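Local atomic coordinates of endo-polygalacturonase (Pectobacterium carotovorum subsp. carotovorum, PDB entry 1BHE), a protein that hydrolyses the alpha-1,4-galacturonosyl bonds of polygalacturonic acid in pectin, macerating and soft-rotting plant tissue. Residues R280-V291 against Y314-W325; L343-V354 against W367-K375. All coordinates share one frame; numbering follows the deposited sequence.

Contact 1: residues R280-V291 against Y314-W325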
# COMPACT_ATOMS: atom_id res chain seq x y z
N ARG A 280 13.84 1.12 2.38
CA ARG A 280 14.21 -0.26 2.14
C ARG A 280 14.07 -0.80 0.73
O ARG A 280 13.11 -0.56 0.00
CB ARG A 280 13.34 -1.11 3.09
CG ARG A 280 13.63 -2.60 3.06
CD ARG A 280 13.09 -3.23 4.34
NE ARG A 280 11.63 -3.37 4.26
CZ ARG A 280 10.97 -4.30 4.94
NH1 ARG A 280 11.65 -5.13 5.73
NH2 ARG A 280 9.65 -4.39 4.84
N ILE A 281 15.07 -1.58 0.33
CA ILE A 281 15.09 -2.32 -0.92
C ILE A 281 15.38 -3.77 -0.51
O ILE A 281 16.45 -4.05 0.04
CB ILE A 281 16.08 -1.86 -1.99
CG1 ILE A 281 15.94 -0.37 -2.29
CG2 ILE A 281 15.85 -2.68 -3.26
CD1 ILE A 281 16.91 0.21 -3.29
N LYS A 282 14.40 -4.65 -0.70
CA LYS A 282 14.55 -6.03 -0.26
C LYS A 282 14.11 -7.05 -1.29
O LYS A 282 13.21 -6.81 -2.08
CB LYS A 282 13.73 -6.23 1.03
CG LYS A 282 12.25 -5.96 0.83
CD LYS A 282 11.45 -6.32 2.08
CE LYS A 282 10.08 -6.87 1.73
NZ LYS A 282 9.02 -5.85 1.96
N SER A 283 14.74 -8.23 -1.23
CA SER A 283 14.39 -9.32 -2.12
C SER A 283 14.97 -10.64 -1.63
O SER A 283 15.54 -10.73 -0.53
CB SER A 283 14.85 -9.01 -3.55
OG SER A 283 14.01 -9.68 -4.48
N ASP A 284 14.83 -11.67 -2.43
CA ASP A 284 15.38 -12.99 -2.12
C ASP A 284 15.69 -13.68 -3.44
O ASP A 284 15.44 -13.09 -4.50
CB ASP A 284 14.41 -13.81 -1.27
CG ASP A 284 13.02 -13.91 -1.87
OD1 ASP A 284 12.88 -14.60 -2.90
OD2 ASP A 284 12.08 -13.29 -1.32
N LYS A 285 16.11 -14.93 -3.41
CA LYS A 285 16.45 -15.66 -4.62
C LYS A 285 15.25 -16.00 -5.50
O LYS A 285 15.46 -16.34 -6.67
CB LYS A 285 17.20 -16.96 -4.28
CG LYS A 285 18.69 -16.77 -4.06
CD LYS A 285 19.40 -18.12 -4.00
CE LYS A 285 20.00 -18.37 -2.63
NZ LYS A 285 21.32 -19.06 -2.73
N SER A 286 14.03 -15.95 -4.99
CA SER A 286 12.85 -16.28 -5.76
C SER A 286 12.25 -15.12 -6.55
O SER A 286 11.46 -15.38 -7.47
CB SER A 286 11.76 -16.85 -4.83
OG SER A 286 11.09 -15.79 -4.16
N ALA A 287 12.59 -13.87 -6.22
CA ALA A 287 11.94 -12.75 -6.91
C ALA A 287 12.83 -11.57 -7.21
O ALA A 287 12.33 -10.48 -7.54
CB ALA A 287 10.76 -12.30 -6.04
N ALA A 288 14.15 -11.72 -7.11
CA ALA A 288 15.07 -10.62 -7.37
C ALA A 288 15.22 -10.32 -8.85
O ALA A 288 15.31 -11.23 -9.68
CB ALA A 288 16.43 -10.95 -6.77
N GLY A 289 15.28 -9.04 -9.20
CA GLY A 289 15.51 -8.64 -10.59
C GLY A 289 16.19 -7.28 -10.63
O GLY A 289 16.88 -6.89 -9.69
N VAL A 290 15.90 -6.52 -11.68
CA VAL A 290 16.46 -5.19 -11.85
C VAL A 290 15.73 -4.13 -11.05
O VAL A 290 14.51 -3.96 -11.12
CB VAL A 290 16.44 -4.76 -13.34
CG1 VAL A 290 16.94 -3.33 -13.52
CG2 VAL A 290 17.27 -5.72 -14.19
N VAL A 291 16.50 -3.34 -10.32
CA VAL A 291 16.07 -2.15 -9.61
C VAL A 291 17.03 -1.06 -10.09
O VAL A 291 18.24 -1.15 -9.81
CB VAL A 291 16.09 -2.25 -8.08
CG1 VAL A 291 15.85 -0.89 -7.44
CG2 VAL A 291 15.06 -3.25 -7.57
N TYR A 314 16.68 -11.07 2.10
CA TYR A 314 15.76 -10.78 3.20
C TYR A 314 15.25 -12.06 3.84
O TYR A 314 15.34 -12.23 5.05
CB TYR A 314 14.61 -9.90 2.71
CG TYR A 314 13.60 -9.50 3.76
CD1 TYR A 314 13.94 -8.70 4.83
CD2 TYR A 314 12.28 -9.94 3.65
CE1 TYR A 314 13.00 -8.35 5.79
CE2 TYR A 314 11.34 -9.59 4.60
CZ TYR A 314 11.70 -8.79 5.67
OH TYR A 314 10.76 -8.44 6.61
N GLU A 315 14.67 -12.95 3.05
CA GLU A 315 14.25 -14.26 3.49
C GLU A 315 15.03 -15.32 2.70
O GLU A 315 15.53 -15.03 1.62
CB GLU A 315 12.77 -14.52 3.26
CG GLU A 315 11.80 -13.57 3.93
CD GLU A 315 10.40 -13.78 3.35
OE1 GLU A 315 9.84 -14.87 3.58
OE2 GLU A 315 9.90 -12.87 2.66
N LYS A 316 15.10 -16.53 3.25
CA LYS A 316 15.79 -17.61 2.55
C LYS A 316 14.76 -18.43 1.77
O LYS A 316 13.93 -19.13 2.35
CB LYS A 316 16.62 -18.48 3.48
CG LYS A 316 15.93 -18.98 4.73
CD LYS A 316 16.38 -20.38 5.12
CE LYS A 316 17.58 -20.35 6.05
NZ LYS A 316 17.18 -20.45 7.48
N LYS A 317 14.73 -18.22 0.47
CA LYS A 317 13.81 -18.92 -0.42
C LYS A 317 14.61 -19.52 -1.57
O LYS A 317 15.69 -18.99 -1.86
CB LYS A 317 12.73 -17.98 -0.95
CG LYS A 317 11.56 -17.72 -0.02
CD LYS A 317 10.96 -16.35 -0.25
CE LYS A 317 9.45 -16.40 -0.32
NZ LYS A 317 8.88 -15.16 -0.94
N GLU A 318 14.13 -20.60 -2.18
CA GLU A 318 14.88 -21.20 -3.28
C GLU A 318 14.65 -20.41 -4.57
O GLU A 318 13.61 -19.79 -4.75
CB GLU A 318 14.57 -22.68 -3.50
CG GLU A 318 13.26 -23.17 -2.94
CD GLU A 318 12.72 -24.43 -3.58
OE1 GLU A 318 12.67 -24.53 -4.83
OE2 GLU A 318 12.32 -25.33 -2.82
N GLY A 319 15.64 -20.45 -5.45
CA GLY A 319 15.56 -19.74 -6.72
C GLY A 319 16.95 -19.38 -7.23
O GLY A 319 17.93 -19.42 -6.48
N SER A 320 17.01 -19.01 -8.50
CA SER A 320 18.28 -18.64 -9.13
C SER A 320 18.29 -17.16 -9.51
O SER A 320 19.25 -16.68 -10.11
CB SER A 320 18.49 -19.51 -10.37
OG SER A 320 17.28 -19.60 -11.11
N ASN A 321 17.23 -16.45 -9.15
CA ASN A 321 17.13 -15.03 -9.47
C ASN A 321 18.24 -14.23 -8.81
O ASN A 321 18.61 -14.42 -7.65
CB ASN A 321 15.75 -14.48 -9.11
CG ASN A 321 14.67 -15.07 -9.99
OD1 ASN A 321 14.43 -14.58 -11.09
ND2 ASN A 321 14.01 -16.12 -9.53
N VAL A 322 18.85 -13.35 -9.60
CA VAL A 322 19.94 -12.49 -9.17
C VAL A 322 19.49 -11.04 -9.22
O VAL A 322 18.96 -10.59 -10.24
CB VAL A 322 21.18 -12.69 -10.06
CG1 VAL A 322 22.23 -11.61 -9.84
CG2 VAL A 322 21.80 -14.06 -9.84
N PRO A 323 19.76 -10.29 -8.16
CA PRO A 323 19.45 -8.88 -8.11
C PRO A 323 20.42 -8.04 -8.93
O PRO A 323 21.64 -8.20 -8.81
CB PRO A 323 19.60 -8.54 -6.62
CG PRO A 323 20.63 -9.50 -6.13
CD PRO A 323 20.41 -10.77 -6.91
N ASP A 324 19.89 -7.14 -9.74
CA ASP A 324 20.71 -6.24 -10.55
C ASP A 324 20.26 -4.82 -10.20
O ASP A 324 19.37 -4.24 -10.81
CB ASP A 324 20.59 -6.49 -12.05
CG ASP A 324 21.45 -5.55 -12.87
OD1 ASP A 324 22.29 -4.82 -12.30
OD2 ASP A 324 21.29 -5.52 -14.11
N TRP A 325 20.75 -4.37 -9.05
CA TRP A 325 20.35 -3.09 -8.47
C TRP A 325 21.43 -2.04 -8.68
O TRP A 325 22.58 -2.25 -8.29
CB TRP A 325 20.01 -3.31 -6.99
CG TRP A 325 18.95 -4.33 -6.68
CD1 TRP A 325 18.11 -4.97 -7.54
CD2 TRP A 325 18.58 -4.80 -5.37
NE1 TRP A 325 17.26 -5.82 -6.88
CE2 TRP A 325 17.53 -5.72 -5.54
CE3 TRP A 325 19.03 -4.53 -4.08
CZ2 TRP A 325 16.93 -6.39 -4.47
CZ3 TRP A 325 18.43 -5.18 -3.02
CH2 TRP A 325 17.39 -6.11 -3.22
O HOH W 1 11.80 -11.59 0.96
O HOH W 2 16.88 -16.13 -0.87

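Contact 2: residues L343-V354 against W367-K375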
# COMPACT_ATOMS: atom_id res chain seq x y z
N LEU A 343 23.26 -3.20 4.82
CA LEU A 343 23.56 -3.21 3.39
C LEU A 343 24.10 -4.59 3.03
O LEU A 343 25.28 -4.89 3.26
CB LEU A 343 24.53 -2.12 2.99
CG LEU A 343 24.23 -0.68 3.38
CD1 LEU A 343 25.43 0.21 3.09
CD2 LEU A 343 22.99 -0.17 2.66
N ASN A 344 23.24 -5.44 2.48
CA ASN A 344 23.62 -6.80 2.12
C ASN A 344 23.39 -7.10 0.64
O ASN A 344 22.25 -7.14 0.18
CB ASN A 344 22.83 -7.79 2.98
CG ASN A 344 23.25 -9.23 2.80
OD1 ASN A 344 24.09 -9.57 1.96
ND2 ASN A 344 22.66 -10.11 3.60
N GLY A 345 24.48 -7.34 -0.08
CA GLY A 345 24.42 -7.62 -1.50
C GLY A 345 24.75 -9.05 -1.89
O GLY A 345 25.20 -9.30 -3.01
N GLU A 346 24.51 -10.00 -0.99
CA GLU A 346 24.74 -11.41 -1.28
C GLU A 346 23.95 -11.81 -2.51
O GLU A 346 22.85 -11.30 -2.75
CB GLU A 346 24.33 -12.25 -0.06
CG GLU A 346 24.64 -13.73 -0.11
CD GLU A 346 24.16 -14.46 1.13
OE1 GLU A 346 24.36 -13.96 2.25
OE2 GLU A 346 23.57 -15.56 0.99
N ASN A 347 24.48 -12.68 -3.36
CA ASN A 347 23.79 -13.14 -4.56
C ASN A 347 23.84 -12.17 -5.73
O ASN A 347 23.41 -12.52 -6.83
CB ASN A 347 22.34 -13.52 -4.27
CG ASN A 347 22.19 -14.81 -3.48
OD1 ASN A 347 22.97 -15.75 -3.60
ND2 ASN A 347 21.15 -14.86 -2.65
N ALA A 348 24.37 -10.96 -5.56
CA ALA A 348 24.59 -10.03 -6.65
C ALA A 348 25.94 -10.34 -7.28
O ALA A 348 26.92 -10.50 -6.55
CB ALA A 348 24.57 -8.59 -6.16
N LYS A 349 26.00 -10.45 -8.60
CA LYS A 349 27.25 -10.77 -9.29
C LYS A 349 28.41 -9.90 -8.82
O LYS A 349 29.46 -10.41 -8.43
CB LYS A 349 27.07 -10.65 -10.80
CG LYS A 349 26.03 -11.60 -11.37
CD LYS A 349 26.53 -13.03 -11.42
CE LYS A 349 25.45 -14.02 -11.02
NZ LYS A 349 25.99 -15.40 -10.89
N LYS A 350 28.25 -8.58 -8.86
CA LYS A 350 29.26 -7.65 -8.41
C LYS A 350 28.70 -6.87 -7.22
O LYS A 350 27.49 -6.86 -6.99
CB LYS A 350 29.66 -6.67 -9.52
CG LYS A 350 30.22 -7.33 -10.76
CD LYS A 350 29.92 -6.51 -12.01
CE LYS A 350 29.12 -7.32 -13.02
NZ LYS A 350 30.00 -8.10 -13.93
N PRO A 351 29.58 -6.21 -6.47
CA PRO A 351 29.18 -5.41 -5.33
C PRO A 351 28.16 -4.36 -5.73
O PRO A 351 28.33 -3.69 -6.76
CB PRO A 351 30.46 -4.76 -4.84
CG PRO A 351 31.58 -5.48 -5.48
CD PRO A 351 31.04 -6.18 -6.69
N ILE A 352 27.10 -4.20 -4.93
CA ILE A 352 26.09 -3.18 -5.25
C ILE A 352 26.67 -1.81 -4.94
O ILE A 352 27.22 -1.61 -3.85
CB ILE A 352 24.78 -3.44 -4.49
CG1 ILE A 352 24.17 -4.76 -4.95
CG2 ILE A 352 23.80 -2.29 -4.68
CD1 ILE A 352 23.08 -5.28 -4.02
N GLU A 353 26.64 -0.89 -5.90
CA GLU A 353 27.18 0.45 -5.67
C GLU A 353 26.08 1.40 -5.23
O GLU A 353 25.05 1.50 -5.91
CB GLU A 353 27.88 1.00 -6.91
CG GLU A 353 28.86 0.05 -7.58
CD GLU A 353 30.21 -0.01 -6.89
OE1 GLU A 353 30.69 1.03 -6.39
OE2 GLU A 353 30.81 -1.11 -6.85
N VAL A 354 26.28 2.10 -4.12
CA VAL A 354 25.30 3.05 -3.60
C VAL A 354 25.95 4.39 -3.29
O VAL A 354 27.09 4.45 -2.83
CB VAL A 354 24.58 2.54 -2.34
CG1 VAL A 354 23.52 1.51 -2.67
CG2 VAL A 354 25.58 1.97 -1.34
N TRP A 367 26.65 0.07 11.07
CA TRP A 367 26.50 -0.29 9.67
C TRP A 367 26.91 -1.76 9.51
O TRP A 367 27.98 -2.16 9.99
CB TRP A 367 27.36 0.57 8.76
CG TRP A 367 27.15 2.05 8.81
CD1 TRP A 367 27.41 2.89 9.86
CD2 TRP A 367 26.65 2.88 7.76
NE1 TRP A 367 27.10 4.18 9.53
CE2 TRP A 367 26.64 4.21 8.24
CE3 TRP A 367 26.22 2.63 6.45
CZ2 TRP A 367 26.20 5.28 7.46
CZ3 TRP A 367 25.79 3.70 5.68
CH2 TRP A 367 25.78 5.01 6.19
N GLN A 368 26.07 -2.57 8.89
CA GLN A 368 26.37 -3.97 8.62
C GLN A 368 26.46 -4.12 7.10
O GLN A 368 25.44 -4.12 6.41
CB GLN A 368 25.34 -4.92 9.21
CG GLN A 368 25.32 -4.96 10.73
CD GLN A 368 24.17 -5.73 11.32
OE1 GLN A 368 23.33 -6.30 10.63
NE2 GLN A 368 24.11 -5.77 12.66
N ILE A 369 27.68 -4.14 6.58
CA ILE A 369 27.91 -4.16 5.14
C ILE A 369 28.47 -5.47 4.61
O ILE A 369 29.44 -6.04 5.12
CB ILE A 369 28.87 -3.01 4.75
CG1 ILE A 369 28.32 -1.66 5.19
CG2 ILE A 369 29.13 -3.01 3.25
CD1 ILE A 369 29.32 -0.53 5.22
N LYS A 370 27.88 -5.94 3.51
CA LYS A 370 28.29 -7.16 2.84
C LYS A 370 28.09 -7.03 1.33
O LYS A 370 26.97 -6.90 0.83
CB LYS A 370 27.53 -8.37 3.38
CG LYS A 370 27.75 -9.66 2.63
CD LYS A 370 27.55 -10.89 3.49
CE LYS A 370 26.10 -11.12 3.85
NZ LYS A 370 25.95 -12.02 5.03
N ASN A 371 29.19 -7.05 0.59
CA ASN A 371 29.17 -6.94 -0.86
C ASN A 371 28.41 -5.72 -1.37
O ASN A 371 27.58 -5.81 -2.28
CB ASN A 371 28.60 -8.23 -1.47
CG ASN A 371 28.97 -8.36 -2.93
OD1 ASN A 371 30.01 -7.86 -3.36
ND2 ASN A 371 28.11 -9.02 -3.70
N VAL A 372 28.74 -4.55 -0.85
CA VAL A 372 28.16 -3.29 -1.29
C VAL A 372 29.14 -2.15 -0.97
O VAL A 372 29.61 -2.03 0.16
CB VAL A 372 26.78 -2.98 -0.68
CG1 VAL A 372 26.79 -3.26 0.82
CG2 VAL A 372 26.34 -1.54 -0.91
N ASN A 373 29.40 -1.32 -1.97
CA ASN A 373 30.31 -0.20 -1.79
C ASN A 373 29.55 1.12 -1.74
O ASN A 373 28.72 1.42 -2.59
CB ASN A 373 31.37 -0.18 -2.89
CG ASN A 373 32.47 -1.18 -2.61
OD1 ASN A 373 33.14 -1.09 -1.58
ND2 ASN A 373 32.63 -2.14 -3.51
N VAL A 374 29.84 1.90 -0.70
CA VAL A 374 29.21 3.19 -0.50
C VAL A 374 30.10 4.33 -0.98
O VAL A 374 31.21 4.52 -0.47
CB VAL A 374 28.86 3.42 0.98
CG1 VAL A 374 28.30 4.81 1.22
CG2 VAL A 374 27.87 2.36 1.46
N LYS A 375 29.61 5.09 -1.96
CA LYS A 375 30.35 6.25 -2.44
C LYS A 375 29.76 7.47 -1.72
O LYS A 375 28.55 7.51 -1.49
CB LYS A 375 30.29 6.40 -3.95
CG LYS A 375 31.05 5.32 -4.72
CD LYS A 375 31.54 5.84 -6.06
CE LYS A 375 32.37 4.80 -6.78
NZ LYS A 375 32.34 4.98 -8.26
O HOH W 3 30.42 -9.68 -5.86

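Contact 1: residues R280-V291 against Y314-W325
V290-V291 and D324-W325 pair as parallel strands, D324 N bonding to G289 O (3.0 Å) and V291 N to D324 O (3.0 Å). Between strand residues R280-K282 and V290 the first segment is loop, and the second is loop or turn up to D324; Y314 N pins them by a bond to S283 O at 2.9 Å. N321 grips K285 O twice, by a weak bond from its backbone N and by ND2 at 3.2 Å, the carbonyl oxygen lying in the plane of the amide. Beside this clamp G319 CA makes a CH...O contact with K285 O. W325 is the main apolar surface: I281 CG2 sits 3.6 Å from the centroid of its six-membered ring, V291 CG2 lies over the same face at the five-membered ring, and S283 CB touches the edge. P323 CB backs the opposite face. D284 OD1 is held by its own loop, accepting from S286 N in an Asx turn, whereas OD2 faces K317 NZ in a long salt bridge (3.7 Å). Water 1 donates to both D284 OD2 and E315 OE2, and so probably softens the repulsion between the two carboxylates. K282 CD rests over the centre of the Y314 ring, 4.0 Å from its centroid. The same methylene covers one face of the R280 guanidinium, which stands nearly upright to the ring (planes 82° apart). R280 and K282 both form salt bridges with D224, and R280 also touches H251, an inferred active-site residue. Strand 258-273 flanks V290-V291 on the other side from D324-W325, while I310 of strand 306-311 packs against W325.

Contact 2: residues L343-V354 against W367-K375
The last turns of a right-handed parallel beta-helix stack here: L343-N344 pairs in parallel with I369-K370, and I352-V354 with V372-V374, the latter two strand segments inclined by 18°. L343 N bonds to Q368 O and L343 O accepts from K370 N; the ladder resumes beyond the corner with I352 N to N371 O and ends with K375 N to V354 O. N371 bridges the gap between the two ladders. Its amide reaches into the loop 345-351 because a chi1 of -161° swings CG away from the backbone N; there ND2 donates to G345 O at 3.0 Å from above the carbonyl plane and more weakly to A348 O. A348 N, closing the type II turn, reaches G345 O from the opposite face, so two bonds grip this oxygen. Water 3 links N371 OD1 to K349 O. On the inward side V372 is tightly wedged: CG1, lying between its backbone N and carbonyl carbon (chi1 45°), comes within 3.3 Å of L343 CB, while CG2 meets V354 CG2 at 3.6 Å. V374 CG2 touches both L343 CD1 and V354 CG2, each at 3.6 Å, and L343 CD1 also approaches the edge of the W367 ring. On the outer side K370 runs alongside N344, CE 3.2 Å from OD1, and its NZ forms a long salt bridge with E346 OE1 (3.7 Å). N344 OD1 itself accepts from E346 N in an Asx turn that starts the loop. I308 and I310 of the preceding turn pack against L343. Parallel strands stacked in register with aliphatic side chains packed inside are characteristic of the beta-helix fold of family 28 glycosyl hydrolases.

Along the chain, strand 277-282 leads into the loop that returns to strand 290-302, and one turn later 314-325 lies beside it: contact 1 is closed at W325 before contact 2 opens at L343. The two contacts are therefore in series, neither nested nor crossed. Strands 324-335 and 340-344 connect them, and strand 352-360 then lies next to 324-335, carrying the ladder of contact 1 on into contact 2. The turn at N347 joins them directly: its O packs on V322 CG1 (3.4 Å) and P323, its side chain on K285. Contact 1 borders the probable active site; contact 2 finishes the C-terminal end of the beta-helix.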